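Local coordinates for multicopper oxidase (Uncultured bacterium, PDB 4E9X), which probably couples the one-electron oxidation of substrates at a mononuclear copper to the reduction of dioxygen to water at a trinuclear copper cluster, at residues M8-V13 with N51-P56; G30-P35 with G117-L122; P56-W61 with Y103-N108. All coordinates share one frame; numbering follows the deposited sequence.

Interaction 1: residues M8-V13 with N51-P56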
# COMPACT_ATOMS: atom_id res chain seq x y z
N MET A 8 6.50 -18.15 -28.67
CA MET A 8 5.29 -17.62 -28.08
C MET A 8 4.55 -16.78 -29.11
O MET A 8 5.19 -16.23 -30.01
CB MET A 8 5.59 -16.81 -26.82
CG MET A 8 4.37 -16.32 -26.04
SD MET A 8 4.94 -15.40 -24.56
CE MET A 8 6.54 -16.23 -24.50
N THR A 9 3.24 -16.72 -29.05
CA THR A 9 2.48 -15.82 -29.93
C THR A 9 1.68 -14.86 -29.01
O THR A 9 1.63 -15.03 -27.78
CB THR A 9 1.47 -16.50 -30.84
OG1 THR A 9 0.45 -17.13 -30.04
CG2 THR A 9 2.19 -17.59 -31.68
N ILE A 10 1.15 -13.84 -29.66
CA ILE A 10 0.30 -12.86 -29.04
C ILE A 10 -1.02 -12.90 -29.83
O ILE A 10 -0.91 -12.74 -31.06
CB ILE A 10 0.87 -11.44 -28.98
CG1 ILE A 10 2.33 -11.41 -28.53
CG2 ILE A 10 0.04 -10.58 -28.02
CD1 ILE A 10 2.93 -10.01 -28.56
N GLU A 11 -2.15 -13.10 -29.20
CA GLU A 11 -3.41 -13.39 -29.89
C GLU A 11 -4.52 -12.48 -29.41
O GLU A 11 -4.55 -12.13 -28.22
CB GLU A 11 -3.86 -14.85 -29.63
CG GLU A 11 -2.77 -15.86 -30.03
CD GLU A 11 -2.52 -16.02 -31.51
OE1 GLU A 11 -3.32 -15.56 -32.35
OE2 GLU A 11 -1.45 -16.64 -31.87
N GLU A 12 -5.47 -12.13 -30.30
CA GLU A 12 -6.68 -11.46 -29.88
C GLU A 12 -7.71 -12.53 -29.56
O GLU A 12 -8.15 -13.27 -30.43
CB GLU A 12 -7.22 -10.55 -31.01
CG GLU A 12 -6.25 -9.41 -31.26
CD GLU A 12 -6.66 -8.41 -32.31
OE1 GLU A 12 -7.75 -8.54 -32.92
OE2 GLU A 12 -5.89 -7.45 -32.50
N VAL A 13 -8.06 -12.60 -28.27
CA VAL A 13 -9.07 -13.54 -27.81
C VAL A 13 -9.97 -12.83 -26.81
O VAL A 13 -9.65 -11.72 -26.32
CB VAL A 13 -8.46 -14.82 -27.17
CG1 VAL A 13 -7.64 -15.59 -28.19
CG2 VAL A 13 -7.60 -14.49 -25.94
N ASN A 51 3.72 -11.62 -33.15
CA ASN A 51 2.55 -10.79 -32.83
C ASN A 51 1.42 -11.05 -33.82
O ASN A 51 1.45 -10.51 -34.94
CB ASN A 51 3.00 -9.32 -32.89
CG ASN A 51 1.88 -8.35 -32.55
OD1 ASN A 51 0.75 -8.81 -32.29
ND2 ASN A 51 2.19 -7.07 -32.50
N ASN A 52 0.40 -11.83 -33.45
CA ASN A 52 -0.76 -12.11 -34.26
C ASN A 52 -1.91 -11.19 -33.93
O ASN A 52 -3.06 -11.58 -34.16
CB ASN A 52 -1.18 -13.57 -34.20
CG ASN A 52 -0.11 -14.48 -34.82
OD1 ASN A 52 0.49 -14.12 -35.80
ND2 ASN A 52 0.14 -15.64 -34.20
N THR A 53 -1.61 -10.00 -33.46
CA THR A 53 -2.69 -9.04 -33.15
C THR A 53 -2.56 -7.83 -34.08
O THR A 53 -1.64 -7.79 -34.90
CB THR A 53 -2.69 -8.54 -31.69
OG1 THR A 53 -1.65 -7.52 -31.57
CG2 THR A 53 -2.34 -9.65 -30.74
N SER A 54 -3.49 -6.90 -33.96
CA SER A 54 -3.56 -5.71 -34.79
C SER A 54 -2.77 -4.54 -34.23
O SER A 54 -2.80 -3.51 -34.89
CB SER A 54 -5.03 -5.24 -34.92
OG SER A 54 -5.60 -5.08 -33.58
N LEU A 55 -2.07 -4.71 -33.10
CA LEU A 55 -1.43 -3.57 -32.43
C LEU A 55 -0.01 -3.97 -32.06
O LEU A 55 0.28 -5.16 -31.92
CB LEU A 55 -2.18 -3.19 -31.16
CG LEU A 55 -3.56 -2.55 -31.26
CD1 LEU A 55 -4.14 -2.16 -29.93
CD2 LEU A 55 -3.45 -1.30 -32.15
N PRO A 56 0.90 -3.01 -31.90
CA PRO A 56 2.24 -3.31 -31.48
C PRO A 56 2.32 -3.70 -29.99
O PRO A 56 1.54 -3.24 -29.14
CB PRO A 56 2.99 -2.00 -31.71
CG PRO A 56 1.95 -0.96 -31.85
CD PRO A 56 0.65 -1.58 -32.20
O HOH W 1 -4.91 -13.36 -32.92

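Interaction 2: residues G30-P35 with G117-L122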
# COMPACT_ATOMS: atom_id res chain seq x y z
N GLY A 30 -2.76 -16.93 -26.56
CA GLY A 30 -4.20 -16.97 -26.51
C GLY A 30 -4.77 -17.28 -25.14
O GLY A 30 -5.90 -17.75 -25.03
N GLN A 31 -4.02 -16.97 -24.05
CA GLN A 31 -4.56 -17.29 -22.72
C GLN A 31 -4.16 -16.15 -21.76
O GLN A 31 -3.16 -15.46 -22.00
CB GLN A 31 -4.03 -18.62 -22.21
CG GLN A 31 -2.48 -18.75 -22.22
CD GLN A 31 -2.07 -20.03 -21.50
OE1 GLN A 31 -2.14 -21.12 -22.09
NE2 GLN A 31 -1.66 -19.90 -20.25
N VAL A 32 -4.93 -16.03 -20.66
CA VAL A 32 -4.63 -15.09 -19.59
C VAL A 32 -4.87 -15.85 -18.27
O VAL A 32 -6.00 -16.34 -18.13
CB VAL A 32 -5.46 -13.83 -19.58
CG1 VAL A 32 -4.98 -12.92 -18.45
CG2 VAL A 32 -5.33 -13.10 -20.95
N PRO A 33 -3.93 -16.00 -17.34
CA PRO A 33 -2.52 -15.62 -17.44
C PRO A 33 -1.82 -16.29 -18.65
O PRO A 33 -2.29 -17.31 -19.19
CB PRO A 33 -1.94 -16.28 -16.19
CG PRO A 33 -3.07 -16.41 -15.20
CD PRO A 33 -4.28 -16.66 -16.06
N GLY A 34 -0.77 -15.65 -19.10
CA GLY A 34 0.06 -16.21 -20.15
C GLY A 34 0.68 -17.52 -19.67
O GLY A 34 0.61 -17.92 -18.49
N PRO A 35 1.33 -18.24 -20.60
CA PRO A 35 2.00 -19.51 -20.28
C PRO A 35 3.02 -19.37 -19.15
O PRO A 35 3.71 -18.36 -18.98
CB PRO A 35 2.70 -19.89 -21.59
CG PRO A 35 1.86 -19.20 -22.61
CD PRO A 35 1.50 -17.84 -22.03
N GLY A 117 -4.59 -8.24 -20.13
CA GLY A 117 -4.12 -9.54 -19.75
C GLY A 117 -2.75 -9.90 -20.26
O GLY A 117 -2.41 -11.07 -20.31
N MET A 118 -1.92 -8.89 -20.62
CA MET A 118 -0.61 -9.20 -21.23
C MET A 118 0.46 -9.44 -20.18
O MET A 118 1.40 -8.66 -20.00
CB MET A 118 -0.19 -8.02 -22.13
CG MET A 118 -1.27 -7.76 -23.22
SD MET A 118 -0.53 -6.98 -24.68
CE MET A 118 0.49 -8.32 -25.32
N TRP A 119 0.36 -10.62 -19.52
CA TRP A 119 1.32 -10.93 -18.47
C TRP A 119 1.23 -12.42 -18.16
O TRP A 119 0.21 -13.10 -18.42
CB TRP A 119 0.98 -10.15 -17.18
CG TRP A 119 -0.47 -9.90 -16.85
CD1 TRP A 119 -1.18 -8.77 -17.10
CD2 TRP A 119 -1.36 -10.82 -16.21
NE1 TRP A 119 -2.46 -8.92 -16.65
CE2 TRP A 119 -2.63 -10.17 -16.08
CE3 TRP A 119 -1.21 -12.14 -15.69
CZ2 TRP A 119 -3.76 -10.77 -15.48
CZ3 TRP A 119 -2.33 -12.74 -15.10
CH2 TRP A 119 -3.55 -12.06 -15.00
N GLY A 120 2.31 -12.94 -17.62
CA GLY A 120 2.39 -14.33 -17.19
C GLY A 120 3.58 -14.51 -16.28
O GLY A 120 4.36 -13.59 -16.08
N PRO A 121 3.68 -15.70 -15.66
CA PRO A 121 4.72 -15.96 -14.67
C PRO A 121 6.00 -16.57 -15.23
O PRO A 121 5.91 -17.41 -16.15
CB PRO A 121 4.01 -16.95 -13.70
CG PRO A 121 3.12 -17.76 -14.67
CD PRO A 121 2.70 -16.81 -15.79
N LEU A 122 7.13 -16.16 -14.67
CA LEU A 122 8.46 -16.66 -15.02
C LEU A 122 9.12 -17.15 -13.74
O LEU A 122 9.50 -16.32 -12.92
CB LEU A 122 9.25 -15.57 -15.77
CG LEU A 122 10.74 -15.87 -15.96
CD1 LEU A 122 11.01 -17.14 -16.77
CD2 LEU A 122 11.41 -14.64 -16.64
O HOH W 2 -1.37 -13.38 -21.63

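Interaction 3: residues P56-W61 with Y103-N108. With CU (copper (II) ion), chain D; CU (copper (II) ion), chain K; CU (copper (II) ion), chain E; CU (copper (II) ion), chain J.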
# COMPACT_ATOMS: atom_id res chain seq x y z
N PRO A 56 0.90 -3.01 -31.90
CA PRO A 56 2.24 -3.31 -31.48
C PRO A 56 2.32 -3.70 -29.99
O PRO A 56 1.54 -3.24 -29.14
CB PRO A 56 2.99 -2.00 -31.71
CG PRO A 56 1.95 -0.96 -31.85
CD PRO A 56 0.65 -1.58 -32.20
N HIS A 57 3.34 -4.56 -29.73
CA HIS A 57 3.60 -5.02 -28.35
C HIS A 57 5.11 -5.19 -28.16
O HIS A 57 5.86 -5.17 -29.14
CB HIS A 57 2.92 -6.39 -28.10
CG HIS A 57 1.44 -6.35 -28.31
ND1 HIS A 57 0.57 -5.73 -27.45
CD2 HIS A 57 0.70 -6.87 -29.34
CE1 HIS A 57 -0.67 -5.89 -27.97
NE2 HIS A 57 -0.60 -6.58 -29.13
N THR A 58 5.51 -5.48 -26.92
CA THR A 58 6.83 -6.02 -26.62
C THR A 58 6.68 -7.07 -25.50
O THR A 58 5.55 -7.22 -25.02
CB THR A 58 7.84 -4.98 -26.11
OG1 THR A 58 7.30 -4.38 -24.92
CG2 THR A 58 8.11 -3.87 -27.15
N ILE A 59 7.75 -7.71 -25.10
CA ILE A 59 7.71 -8.41 -23.81
C ILE A 59 8.90 -7.92 -22.99
O ILE A 59 10.04 -8.04 -23.42
CB ILE A 59 7.77 -9.93 -23.95
CG1 ILE A 59 6.70 -10.49 -24.90
CG2 ILE A 59 7.61 -10.56 -22.54
CD1 ILE A 59 6.70 -12.04 -24.90
N HIS A 60 8.59 -7.39 -21.81
CA HIS A 60 9.56 -7.12 -20.77
C HIS A 60 9.57 -8.25 -19.74
O HIS A 60 8.53 -8.80 -19.33
CB HIS A 60 9.21 -5.79 -20.08
CG HIS A 60 9.98 -5.60 -18.80
ND1 HIS A 60 11.36 -5.51 -18.74
CD2 HIS A 60 9.53 -5.45 -17.53
CE1 HIS A 60 11.72 -5.38 -17.47
NE2 HIS A 60 10.63 -5.31 -16.71
N TRP A 61 10.75 -8.62 -19.29
CA TRP A 61 11.01 -9.75 -18.39
C TRP A 61 11.31 -9.16 -17.03
O TRP A 61 12.42 -8.73 -16.74
CB TRP A 61 12.16 -10.64 -18.94
CG TRP A 61 11.84 -10.94 -20.39
CD1 TRP A 61 12.28 -10.23 -21.46
CD2 TRP A 61 11.02 -12.00 -20.94
NE1 TRP A 61 11.78 -10.77 -22.63
CE2 TRP A 61 11.00 -11.86 -22.36
CE3 TRP A 61 10.30 -13.04 -20.34
CZ2 TRP A 61 10.29 -12.74 -23.20
CZ3 TRP A 61 9.60 -13.89 -21.20
CH2 TRP A 61 9.57 -13.78 -22.59
N TYR A 103 6.50 -11.69 -16.68
CA TYR A 103 6.79 -11.06 -17.96
C TYR A 103 5.49 -10.35 -18.37
O TYR A 103 4.38 -10.79 -18.01
CB TYR A 103 7.34 -12.05 -19.03
CG TYR A 103 6.31 -13.12 -19.38
CD1 TYR A 103 5.37 -12.93 -20.39
CD2 TYR A 103 6.31 -14.33 -18.70
CE1 TYR A 103 4.44 -13.92 -20.70
CE2 TYR A 103 5.37 -15.35 -18.98
CZ TYR A 103 4.46 -15.11 -19.97
OH TYR A 103 3.51 -16.07 -20.31
N HIS A 104 5.60 -9.27 -19.14
CA HIS A 104 4.40 -8.53 -19.52
C HIS A 104 4.72 -7.58 -20.68
O HIS A 104 5.90 -7.21 -20.84
CB HIS A 104 3.82 -7.71 -18.35
CG HIS A 104 4.72 -6.72 -17.66
ND1 HIS A 104 5.00 -5.47 -18.15
CD2 HIS A 104 5.39 -6.82 -16.49
CE1 HIS A 104 5.82 -4.84 -17.28
NE2 HIS A 104 6.06 -5.63 -16.25
N CYS A 105 3.70 -7.16 -21.40
CA CYS A 105 3.96 -6.16 -22.45
C CYS A 105 4.48 -4.88 -21.81
O CYS A 105 4.14 -4.56 -20.67
CB CYS A 105 2.64 -5.91 -23.20
SG CYS A 105 2.88 -4.85 -24.64
N HIS A 106 5.26 -4.11 -22.56
CA HIS A 106 5.68 -2.79 -22.11
C HIS A 106 5.32 -1.67 -23.09
O HIS A 106 5.89 -0.58 -23.02
CB HIS A 106 7.19 -2.79 -21.79
CG HIS A 106 7.54 -2.04 -20.55
ND1 HIS A 106 7.45 -0.67 -20.48
CD2 HIS A 106 8.01 -2.44 -19.34
CE1 HIS A 106 7.82 -0.27 -19.28
NE2 HIS A 106 8.17 -1.32 -18.56
N VAL A 107 4.36 -1.92 -23.97
CA VAL A 107 3.75 -0.95 -24.85
C VAL A 107 2.37 -0.57 -24.23
O VAL A 107 1.61 -1.48 -23.84
CB VAL A 107 3.52 -1.51 -26.25
CG1 VAL A 107 2.70 -0.51 -27.08
CG2 VAL A 107 4.82 -1.87 -26.95
N ASN A 108 2.07 0.71 -24.22
CA ASN A 108 0.74 1.14 -23.79
C ASN A 108 0.32 0.47 -22.48
O ASN A 108 -0.78 -0.08 -22.34
CB ASN A 108 -0.24 0.81 -24.94
CG ASN A 108 -0.14 1.75 -26.13
OD1 ASN A 108 0.42 2.87 -25.97
ND2 ASN A 108 -0.64 1.49 -27.35
CU CU D . 0.92 -4.84 -25.66
CU CU K . 10.72 -4.54 -15.02
CU CU E . 6.88 -5.16 -14.52
CU CU J . 8.90 -1.27 -16.63
O HOH W 3 -0.29 -0.94 -29.06

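Interaction 1: residues M8-V13 with N51-P56
I10 and N51 form a parallel bridge, their CA atoms 4.9 Å apart, and N52 N donates to I10 O as the second chain turns off into a loop. Side chains of strand 8-13 make most of the remaining polar contacts. E11 and N52 lie alongside each other, pointing the same way, and N52 ND2 reaches E11 OE2 at 3.0 Å in a nearly straight hydrogen bond; it arrives on the syn side, tilted 34° out of the carboxylate plane. The same oxygen accepts from T9 OG1 on its anti lone pair, so two donors hold that end of the carboxylate. The other oxygen, OE1, takes a water that also links E12 N to N52 O. E12 extends beyond CG (chi2 -179°), which carries its carboxylate to S54: S54 OG meets the syn lone pair of E12 OE2 at 2.6 Å, while S54 N comes to that oxygen from above the plane. Between these polar grips, T53 CG2 packs on I10 CG2 at 3.7 Å. The loop keeps its shape through an Asx turn, N51 OD1 accepting from T53 N and T53 OG1, followed by an ST turn in which T53 OG1 receives L55 N. T53 OG1 also bonds H57 NE2, tying this turn to a ligand of the mononuclear copper. In the cupredoxin sheet, strand 3-18 lies between strand 44-51, parallel to it, and strand 21-28, antiparallel to it, whose F26 touches E12 and L55.

Interaction 2: residues G30-P35 with G117-L122
G34 and W119 join the loop leading into strand 36-40 to the start of strand 119-125, two strands that run parallel in one sheet of a cupredoxin domain. M118, the residue before W119, is a ligand of the mononuclear copper, so this contact backs the segment that carries it. The backbone supplies one direct hydrogen bond, G34 N to W119 O at 2.8 Å, close to straight at 164°. Next to it the chains are tight: CA of G34 and CA of G120 lie 4.2 Å apart, and a side chain on either would press into the opposite backbone. G117 is similarly hemmed in, since a CB there would run into V32 CG2. Apolar contact centres on the W119 indole. V32 CG1 stands opposite its own backbone N (chi1 -177°), which sets this methyl over one face of the six-membered ring in a CH-pi contact, 4.1 Å from the centroid. P33, which follows a cis peptide bond, brings CB to 3.7 Å from W119 CZ3, the two side chains at a slant to each other. M143 and S145 of strand 138-147, and H104, also touch the indole. A serine in place of W119 would probably leave V32 CG1 and the P33 ring without their aromatic partner and open a gap between them and strand 138-147. A water also links the segments, donating to Q31 O at 2.8 Å and to G117 O at 2.9 Å.

Interaction 3: residues P56-W61 with Y103-N108
H57 and C105 meet at a mononuclear copper: H57 ND1 binds it at 2.0 Å and C105 SG at 2.2 Å, with SG at the edge of the imidazole, near its plane. H112 and M118 complete this type 1 site. Three more histidines, H60, H104 and H106, each give NE2 to a different copper of the trinuclear cluster, which H62 of the same chain and H204, H206, H252 and H254 of a neighbouring subunit help to complete. Their rings form a cluster: H60 turns its edge toward the face of H104, planes at 70°, and H106 turns its edge toward the face of H60. Behind these ligands, C105 SG accepts from T58 N at 3.5 Å and from V107 N, two long, nearly straight bonds. H104 ND1 is fixed by C105 O at 2.8 Å, and H60 ND1 by D73 O. T58 OG1, set between its own backbone N and carbonyl carbon (chi1 59°), accepts from H106 N and bonds G74 O. H60 and H104 are an antiparallel hydrogen-bonded pair; on the opposite face, Y103 CB packs against W61 CE3 at 3.4 Å. The two N-H donors at SG would probably draw electron density from the thiolate and so tune the copper potential. H104, C105 and H106 make the His-Cys-His sequence through which, as in other multicopper oxidases, electrons probably pass from the type 1 copper to the cluster.

All three contacts lie in the N-terminal cupredoxin domain, their centres 11 to 12 Å apart. Interaction 1 closes before interaction 3 opens, P56 belonging to both; interaction 3 is nested inside the loop closed by interaction 2, and the segments of interactions 1 and 2 alternate along the chain. Strands 101-104 and 119-125 are neighbours in one sheet, so interactions 2 and 3 share it; Y103 OH probably bonds P35 O across them. Interaction 1 belongs to the other sheet of the domain. Interactions 2 and 3 supply ligands of the mononuclear copper, M118 from the former, H57 and C105 from the latter, and interaction 1 packs beside them, I10 CG2 lying 3.6 Å from M118 CE.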